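Local coordinates for ABC transporter substrate-binding protein (Staphylococcus aureus subsp. aureus NCTC 8325, PDB 3UN6) that is of unknown function but binds zinc and probably serves as the substrate-binding component of an ABC-type import system, at residues A[157-162]-A[212-217]; A[196-201]-A[265-270]. All blocks are in the same frame, centred on the assembly; numbering follows the deposited sequence.

Contact 1. Residues A[157-162]-A[212-217]; sequences RKQLKI and DDVIPD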
ATOM      1  N   ARG A 157      -2.092  -2.206  19.821  1.00 27.05           N
ATOM      2  CA  ARG A 157      -2.284  -3.117  20.953  1.00 27.64           C
ATOM      3  C   ARG A 157      -1.409  -2.709  22.147  1.00 27.23           C
ATOM      4  O   ARG A 157      -1.861  -2.726  23.300  1.00 25.42           O
ATOM      5  CB  ARG A 157      -1.956  -4.569  20.560  1.00 27.89           C
ATOM      6  CG  ARG A 157      -2.157  -5.555  21.726  1.00 28.39           C
ATOM      7  CD  ARG A 157      -1.734  -6.997  21.401  1.00 27.98           C
ATOM      8  NE  ARG A 157      -0.388  -7.039  20.856  1.00 27.18           N
ATOM      9  CZ  ARG A 157       0.720  -6.890  21.572  1.00 25.92           C
ATOM     10  NH1 ARG A 157       0.671  -6.678  22.885  1.00 26.09           N
ATOM     11  NH2 ARG A 157       1.890  -6.915  20.958  1.00 29.63           N
ATOM     12  N   LYS A 158      -0.150  -2.365  21.878  1.00 27.97           N
ATOM     13  CA  LYS A 158       0.771  -1.933  22.945  1.00 28.48           C
ATOM     14  C   LYS A 158       0.361  -0.579  23.516  1.00 29.56           C
ATOM     15  O   LYS A 158       0.433  -0.376  24.718  1.00 28.87           O
ATOM     16  CB  LYS A 158       2.199  -1.803  22.433  1.00 29.34           C
ATOM     17  CG  LYS A 158       2.845  -3.070  21.925  1.00 32.51           C
ATOM     18  CD  LYS A 158       4.189  -2.690  21.306  1.00 39.38           C
ATOM     19  CE  LYS A 158       4.650  -3.669  20.263  1.00 41.76           C
ATOM     20  NZ  LYS A 158       5.875  -3.115  19.629  1.00 45.24           N
ATOM     21  N   GLN A 159      -0.053   0.358  22.659  1.00 29.84           N
ATOM     22  CA  GLN A 159      -0.481   1.683  23.157  1.00 32.48           C
ATOM     23  C   GLN A 159      -1.702   1.559  24.071  1.00 32.65           C
ATOM     24  O   GLN A 159      -1.840   2.313  25.037  1.00 34.71           O
ATOM     25  CB  GLN A 159      -0.763   2.654  22.001  1.00 32.29           C
ATOM     26  CG  GLN A 159       0.484   3.006  21.203  1.00 36.24           C
ATOM     27  CD  GLN A 159       0.192   3.793  19.919  1.00 42.06           C
ATOM     28  OE1 GLN A 159      -0.968   4.047  19.567  1.00 44.78           O
ATOM     29  NE2 GLN A 159       1.259   4.177  19.214  1.00 37.14           N
ATOM     30  N   LEU A 160      -2.572   0.588  23.769  1.00 33.24           N
ATOM     31  CA  LEU A 160      -3.752   0.302  24.586  1.00 33.13           C
ATOM     32  C   LEU A 160      -3.421  -0.619  25.756  1.00 32.79           C
ATOM     33  O   LEU A 160      -4.304  -0.999  26.513  1.00 33.13           O
ATOM     34  CB  LEU A 160      -4.863  -0.329  23.744  1.00 32.37           C
ATOM     35  CG  LEU A 160      -5.563   0.525  22.691  1.00 33.83           C
ATOM     36  CD1 LEU A 160      -6.614  -0.318  21.972  1.00 35.61           C
ATOM     37  CD2 LEU A 160      -6.218   1.736  23.307  1.00 34.24           C
ATOM     38  N   LYS A 161      -2.149  -0.977  25.900  1.00 33.24           N
ATOM     39  CA  LYS A 161      -1.677  -1.840  26.990  1.00 33.57           C
ATOM     40  C   LYS A 161      -2.396  -3.201  27.050  1.00 33.21           C
ATOM     41  O   LYS A 161      -2.644  -3.725  28.116  1.00 33.28           O
ATOM     42  CB  LYS A 161      -1.767  -1.109  28.340  1.00 35.51           C
ATOM     43  CG  LYS A 161      -0.965   0.183  28.407  1.00 34.67           C
ATOM     44  CD  LYS A 161      -0.966   0.779  29.806  1.00 40.50           C
ATOM     45  CE  LYS A 161      -0.104   2.038  29.890  1.00 43.30           C
ATOM     46  NZ  LYS A 161      -0.054   2.634  31.295  1.00 46.43           N
ATOM     47  N   ILE A 162      -2.721  -3.754  25.886  1.00 33.09           N
ATOM     48  CA  ILE A 162      -3.373  -5.068  25.771  1.00 32.43           C
ATOM     49  C   ILE A 162      -2.258  -6.138  25.641  1.00 32.94           C
ATOM     50  O   ILE A 162      -1.232  -5.905  25.007  1.00 30.89           O
ATOM     51  CB  ILE A 162      -4.365  -5.059  24.586  1.00 32.75           C
ATOM     52  CG1 ILE A 162      -5.533  -4.099  24.877  1.00 31.88           C
ATOM     53  CG2 ILE A 162      -4.889  -6.459  24.245  1.00 27.01           C
ATOM     54  CD1 ILE A 162      -6.409  -4.514  25.984  1.00 35.91           C
ATOM     55  N   ASP A 212      -1.818   7.347  10.808  1.00 32.66           N
ATOM     56  CA  ASP A 212      -1.132   8.562  11.232  1.00 34.01           C
ATOM     57  C   ASP A 212      -1.081   8.723  12.748  1.00 33.87           C
ATOM     58  O   ASP A 212      -0.110   9.251  13.288  1.00 33.00           O
ATOM     59  CB  ASP A 212      -1.881   9.816  10.732  1.00 35.77           C
ATOM     60  CG  ASP A 212      -2.398   9.703   9.299  1.00 39.58           C
ATOM     61  OD1 ASP A 212      -2.455  10.757   8.630  1.00 42.62           O
ATOM     62  OD2 ASP A 212      -2.761   8.593   8.835  1.00 45.22           O
ATOM     63  N   ASP A 213      -2.151   8.290  13.410  1.00 33.20           N
ATOM     64  CA  ASP A 213      -2.307   8.412  14.852  1.00 33.69           C
ATOM     65  C   ASP A 213      -1.562   7.344  15.614  1.00 32.67           C
ATOM     66  O   ASP A 213      -1.476   7.418  16.841  1.00 32.95           O
ATOM     67  CB  ASP A 213      -3.786   8.216  15.251  1.00 34.58           C
ATOM     68  CG  ASP A 213      -4.743   9.139  14.522  1.00 37.92           C
ATOM     69  OD1 ASP A 213      -4.375  10.298  14.313  1.00 38.89           O
ATOM     70  OD2 ASP A 213      -5.889   8.697  14.184  1.00 40.60           O
ATOM     71  N   VAL A 214      -1.086   6.326  14.904  1.00 29.77           N
ATOM     72  CA  VAL A 214      -0.470   5.173  15.531  1.00 29.04           C
ATOM     73  C   VAL A 214       1.016   5.128  15.238  1.00 28.12           C
ATOM     74  O   VAL A 214       1.817   5.079  16.152  1.00 27.25           O
ATOM     75  CB  VAL A 214      -1.148   3.916  15.022  1.00 28.01           C
ATOM     76  CG1 VAL A 214      -0.580   2.718  15.677  1.00 30.82           C
ATOM     77  CG2 VAL A 214      -2.648   4.012  15.282  1.00 31.34           C
ATOM     78  N   ILE A 215       1.382   5.077  13.962  1.00 27.49           N
ATOM     79  CA  ILE A 215       2.797   5.151  13.584  1.00 29.31           C
ATOM     80  C   ILE A 215       2.865   6.214  12.494  1.00 28.53           C
ATOM     81  O   ILE A 215       2.594   5.936  11.335  1.00 27.18           O
ATOM     82  CB  ILE A 215       3.405   3.812  13.043  1.00 28.56           C
ATOM     83  CG1 ILE A 215       3.148   2.651  13.984  1.00 30.26           C
ATOM     84  CG2 ILE A 215       4.909   3.961  12.883  1.00 28.56           C
ATOM     85  CD1 ILE A 215       3.573   1.256  13.394  1.00 29.95           C
ATOM     86  N   PRO A 216       3.219   7.441  12.865  1.00 30.73           N
ATOM     87  CA  PRO A 216       3.285   8.513  11.889  1.00 31.66           C
ATOM     88  C   PRO A 216       4.136   8.201  10.656  1.00 31.55           C
ATOM     89  O   PRO A 216       5.290   7.786  10.774  1.00 30.71           O
ATOM     90  CB  PRO A 216       3.899   9.657  12.680  1.00 32.52           C
ATOM     91  CG  PRO A 216       3.467   9.386  14.086  1.00 33.54           C
ATOM     92  CD  PRO A 216       3.542   7.915  14.219  1.00 32.66           C
ATOM     93  N   ASP A 217       3.528   8.395   9.492  1.00 31.44           N
ATOM     94  CA  ASP A 217       4.155   8.179   8.188  1.00 31.82           C
ATOM     95  C   ASP A 217       4.847   6.819   8.030  1.00 29.96           C
ATOM     96  O   ASP A 217       5.969   6.725   7.513  1.00 32.00           O
ATOM     97  CB  ASP A 217       5.121   9.331   7.847  1.00 32.59           C
ATOM     98  CG  ASP A 217       5.570   9.314   6.346  1.00 36.67           C
ATOM     99  OD1 ASP A 217       4.842   8.756   5.475  1.00 33.74           O
ATOM    100  OD2 ASP A 217       6.656   9.866   6.046  1.00 44.34           O
TER
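Q159 reaches from the last turn of a helix to the loop around V214, and a single hydrogen bond joins the two. Its amide NE2 gives an N-H to the backbone O of V214 at 3.2 Å. The oxygen lies near the plane of the glutamine amide (14° out of it), and the bond is moderately bent, with an N-H...O angle of 148°. The same NE2 has a weak bond to E155 one turn back. Glutamine suits the spot: its chain, extended beyond CG (chi2 171°), is long enough to span backbones whose nearest CA atoms, those of Q159 and V214, are 8.4 Å apart.

Van der Waals contact is loose, the amide oxygen OE1 of Q159 sitting 4.1 Å from the CG1 methyl of V214. V214 itself is buried, its compact branched side chain turned against L152, an apolar neighbour, and E155.

Within 157-162 a Schellman motif ends the helix: I162 N bonds to R157 O and K161 N to K158 O, with K161 at positive phi. R157 braces this turn: NH1 gives a 3.0 Å bond to O of I162, which lies at the edge of the guanidinium and in its plane, while NH2 pairs with E154.

Away from the zinc site of this probable periplasmic-binding-protein-like fold, the contact ties the C-terminal end of helix 148-159 to the loop between strands 206-210 and 221-225, with I215 wedged between that helix and helix 288-300.

Contact 2. Residues A[196-201]-A[265-270]; sequences GALGEK and FKQSRD. With PO4 (phosphate ion), chain D.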
ATOM      1  N   GLY A 196     -11.803   1.048   4.187  1.00 26.03           N
ATOM      2  CA  GLY A 196     -12.314   1.439   5.498  1.00 26.18           C
ATOM      3  C   GLY A 196     -13.583   2.243   5.279  1.00 27.63           C
ATOM      4  O   GLY A 196     -14.642   1.945   5.856  1.00 26.17           O
ATOM      5  N   ALA A 197     -13.481   3.258   4.421  1.00 26.58           N
ATOM      6  CA  ALA A 197     -14.616   4.088   4.103  1.00 27.29           C
ATOM      7  C   ALA A 197     -15.753   3.192   3.596  1.00 28.95           C
ATOM      8  O   ALA A 197     -16.911   3.412   3.937  1.00 28.49           O
ATOM      9  CB  ALA A 197     -14.239   5.127   3.064  1.00 27.67           C
ATOM     10  N   LEU A 198     -15.420   2.168   2.805  1.00 27.86           N
ATOM     11  CA  LEU A 198     -16.445   1.259   2.285  1.00 29.16           C
ATOM     12  C   LEU A 198     -17.113   0.509   3.443  1.00 31.36           C
ATOM     13  O   LEU A 198     -18.330   0.336   3.442  1.00 31.09           O
ATOM     14  CB  LEU A 198     -15.863   0.276   1.266  1.00 28.93           C
ATOM     15  CG  LEU A 198     -16.875  -0.609   0.548  1.00 27.65           C
ATOM     16  CD1 LEU A 198     -17.886   0.221  -0.241  1.00 27.75           C
ATOM     17  CD2 LEU A 198     -16.166  -1.627  -0.372  1.00 24.71           C
ATOM     18  N   GLY A 199     -16.326   0.088   4.435  1.00 30.93           N
ATOM     19  CA  GLY A 199     -16.887  -0.566   5.621  1.00 33.22           C
ATOM     20  C   GLY A 199     -17.945   0.294   6.316  1.00 35.40           C
ATOM     21  O   GLY A 199     -18.967  -0.215   6.794  1.00 36.40           O
ATOM     22  N   GLU A 200     -17.714   1.604   6.365  1.00 36.13           N
ATOM     23  CA  GLU A 200     -18.677   2.506   6.984  1.00 38.62           C
ATOM     24  C   GLU A 200     -19.941   2.576   6.158  1.00 40.35           C
ATOM     25  O   GLU A 200     -21.020   2.500   6.698  1.00 39.80           O
ATOM     26  CB  GLU A 200     -18.112   3.914   7.138  1.00 38.92           C
ATOM     27  CG  GLU A 200     -16.973   4.015   8.113  1.00 41.17           C
ATOM     28  CD  GLU A 200     -16.623   5.457   8.456  1.00 46.24           C
ATOM     29  OE1 GLU A 200     -16.933   6.364   7.651  1.00 53.95           O
ATOM     30  OE2 GLU A 200     -16.026   5.689   9.530  1.00 48.01           O
ATOM     31  N   LYS A 201     -19.783   2.735   4.843  1.00 42.56           N
ATOM     32  CA  LYS A 201     -20.912   2.822   3.903  1.00 45.60           C
ATOM     33  C   LYS A 201     -21.642   1.488   3.820  1.00 47.57           C
ATOM     34  O   LYS A 201     -22.842   1.424   4.021  1.00 48.59           O
ATOM     35  CB  LYS A 201     -20.402   3.198   2.498  1.00 45.98           C
ATOM     36  CG  LYS A 201     -21.480   3.566   1.426  1.00 49.57           C
ATOM     37  CD  LYS A 201     -20.930   3.356  -0.004  1.00 51.60           C
ATOM     38  CE  LYS A 201     -21.694   4.121  -1.103  1.00 56.21           C
ATOM     39  NZ  LYS A 201     -21.303   5.589  -1.189  1.00 54.79           N
ATOM     40  N   PHE A 265     -11.573   3.320 -10.097  1.00 30.75           N
ATOM     41  CA  PHE A 265     -12.057   2.400  -9.076  1.00 30.52           C
ATOM     42  C   PHE A 265     -13.573   2.218  -8.997  1.00 31.37           C
ATOM     43  O   PHE A 265     -14.350   3.160  -9.215  1.00 30.41           O
ATOM     44  CB  PHE A 265     -11.518   2.801  -7.696  1.00 30.55           C
ATOM     45  CG  PHE A 265     -10.028   2.909  -7.616  1.00 31.89           C
ATOM     46  CD1 PHE A 265      -9.195   2.267  -8.530  1.00 34.29           C
ATOM     47  CD2 PHE A 265      -9.448   3.547  -6.543  1.00 33.70           C
ATOM     48  CE1 PHE A 265      -7.825   2.355  -8.419  1.00 35.49           C
ATOM     49  CE2 PHE A 265      -8.069   3.625  -6.421  1.00 33.85           C
ATOM     50  CZ  PHE A 265      -7.259   3.026  -7.354  1.00 36.15           C
ATOM     51  N   LYS A 266     -13.978   0.991  -8.660  1.00 32.35           N
ATOM     52  CA  LYS A 266     -15.378   0.660  -8.446  1.00 33.37           C
ATOM     53  C   LYS A 266     -15.816   1.140  -7.058  1.00 32.66           C
ATOM     54  O   LYS A 266     -16.115   0.330  -6.168  1.00 33.73           O
ATOM     55  CB  LYS A 266     -15.641  -0.857  -8.587  1.00 34.27           C
ATOM     56  CG  LYS A 266     -15.596  -1.360 -10.016  1.00 39.65           C
ATOM     57  CD  LYS A 266     -15.941  -2.841 -10.140  1.00 45.74           C
ATOM     58  CE  LYS A 266     -14.864  -3.721  -9.499  1.00 50.17           C
ATOM     59  NZ  LYS A 266     -15.093  -5.192  -9.673  1.00 53.48           N
ATOM     60  N   GLN A 267     -15.851   2.459  -6.891  1.00 29.96           N
ATOM     61  CA  GLN A 267     -16.284   3.094  -5.661  1.00 29.94           C
ATOM     62  C   GLN A 267     -16.970   4.394  -6.034  1.00 29.09           C
ATOM     63  O   GLN A 267     -16.699   4.973  -7.090  1.00 28.53           O
ATOM     64  CB  GLN A 267     -15.077   3.433  -4.751  1.00 28.86           C
ATOM     65  CG  GLN A 267     -14.143   2.243  -4.433  1.00 29.88           C
ATOM     66  CD  GLN A 267     -14.818   1.161  -3.611  1.00 30.08           C
ATOM     67  OE1 GLN A 267     -15.891   1.379  -3.050  1.00 32.11           O
ATOM     68  NE2 GLN A 267     -14.178  -0.013  -3.525  1.00 32.17           N
ATOM     69  N   SER A 268     -17.840   4.860  -5.160  1.00 30.07           N
ATOM     70  CA  SER A 268     -18.514   6.132  -5.384  1.00 29.97           C
ATOM     71  C   SER A 268     -17.582   7.302  -5.032  1.00 29.04           C
ATOM     72  O   SER A 268     -16.542   7.132  -4.372  1.00 26.74           O
ATOM     73  CB  SER A 268     -19.772   6.217  -4.538  1.00 31.23           C
ATOM     74  OG  SER A 268     -19.475   5.928  -3.197  1.00 33.07           O
ATOM     75  N   ARG A 269     -17.990   8.513  -5.432  1.00 29.26           N
ATOM     76  CA  ARG A 269     -17.205   9.706  -5.198  1.00 29.62           C
ATOM     77  C   ARG A 269     -17.114  10.026  -3.693  1.00 29.71           C
ATOM     78  O   ARG A 269     -16.077  10.487  -3.206  1.00 27.62           O
ATOM     79  CB  ARG A 269     -17.800  10.882  -5.982  1.00 32.10           C
ATOM     80  CG  ARG A 269     -16.919  12.099  -5.969  1.00 32.96           C
ATOM     81  CD  ARG A 269     -17.491  13.283  -6.756  1.00 35.95           C
ATOM     82  NE  ARG A 269     -16.482  14.339  -6.738  1.00 37.34           N
ATOM     83  CZ  ARG A 269     -15.450  14.418  -7.571  1.00 38.61           C
ATOM     84  NH1 ARG A 269     -15.288  13.529  -8.556  1.00 39.81           N
ATOM     85  NH2 ARG A 269     -14.571  15.395  -7.424  1.00 40.26           N
ATOM     86  N   ASP A 270     -18.183   9.776  -2.947  1.00 29.62           N
ATOM     87  CA  ASP A 270     -18.118  10.064  -1.512  1.00 30.72           C
ATOM     88  C   ASP A 270     -17.105   9.173  -0.802  1.00 27.10           C
ATOM     89  O   ASP A 270     -16.373   9.658   0.035  1.00 28.21           O
ATOM     90  CB  ASP A 270     -19.482   9.996  -0.842  1.00 32.35           C
ATOM     91  CG  ASP A 270     -20.143   8.650  -0.984  1.00 39.14           C
ATOM     92  OD1 ASP A 270     -21.383   8.589  -0.806  1.00 51.57           O
ATOM     93  OD2 ASP A 270     -19.444   7.655  -1.278  1.00 46.35           O
TER
HETATM   94  P   PO4 D 327     -14.034  -5.899 -13.310  0.50 42.53           P
HETATM   95  O1  PO4 D 327     -15.291  -5.315 -12.708  0.50 38.59           O
HETATM   96  O2  PO4 D 327     -13.242  -4.799 -13.968  0.50 42.52           O
HETATM   97  O3  PO4 D 327     -13.190  -6.520 -12.227  0.50 39.38           O
HETATM   98  O4  PO4 D 327     -14.430  -6.922 -14.348  0.50 42.28           O
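K201 meets D270 in a salt bridge, NZ lying 2.8 Å from OD2 and 3.0 Å from OD1, the two side chains crossing at about a right angle. The lysine stays extended until a bend at chi4 (80°) turns its ammonium to the carboxylate. A long lysine suits this exposed site, since it can reach from its helix to the next. NZ also comes within 2.7 Å of OG of S268.

S268, a common residue type at the N-cap, holds that position before the next helix. With chi1 at 52°, its hydroxyl donates to OD2 of D270 at 2.6 Å, from above the carboxylate plane. D270 has CG between its backbone N and carbonyl carbon (chi1 59°), which turns the carboxylate back toward S268 and K201. OD2 takes the serine hydroxyl while the lysine faces both oxygens, which probably steadies the anion.

L198 offers methyls to Q267, CD1 lying 3.6 Å from OE1; a fold at chi2 brings the glutamine's amide oxygen there. K266 bonds a phosphate, probably from the crystallisation liquor.

In this substrate-binding-protein fold, away from the zinc site, helix 195-201 lies against the start of helix 269-277, where A197 and K201 touch V271, and the linker from helix 254-264.

How the contacts relate
Both contacts lie towards the outside of the molecule, with centres about 25 Å apart and nearest atoms about 12 Å apart. Contact 1 has one buried touching residue, V214; contact 2 has none and is a surface contact. They share no helix or strand, but helix 195-201 is followed by strand 206-210, and the loop after that strand supplies 212-217, making one connected run of chain serve both. Contact 1 relies on a neutral amide reading a backbone carbonyl, where an irregular loop presents it to the helix end. Contact 2 instead joins side chains, pairing opposite charges and burying nearly twice as much surface. Neither belongs to the zinc site.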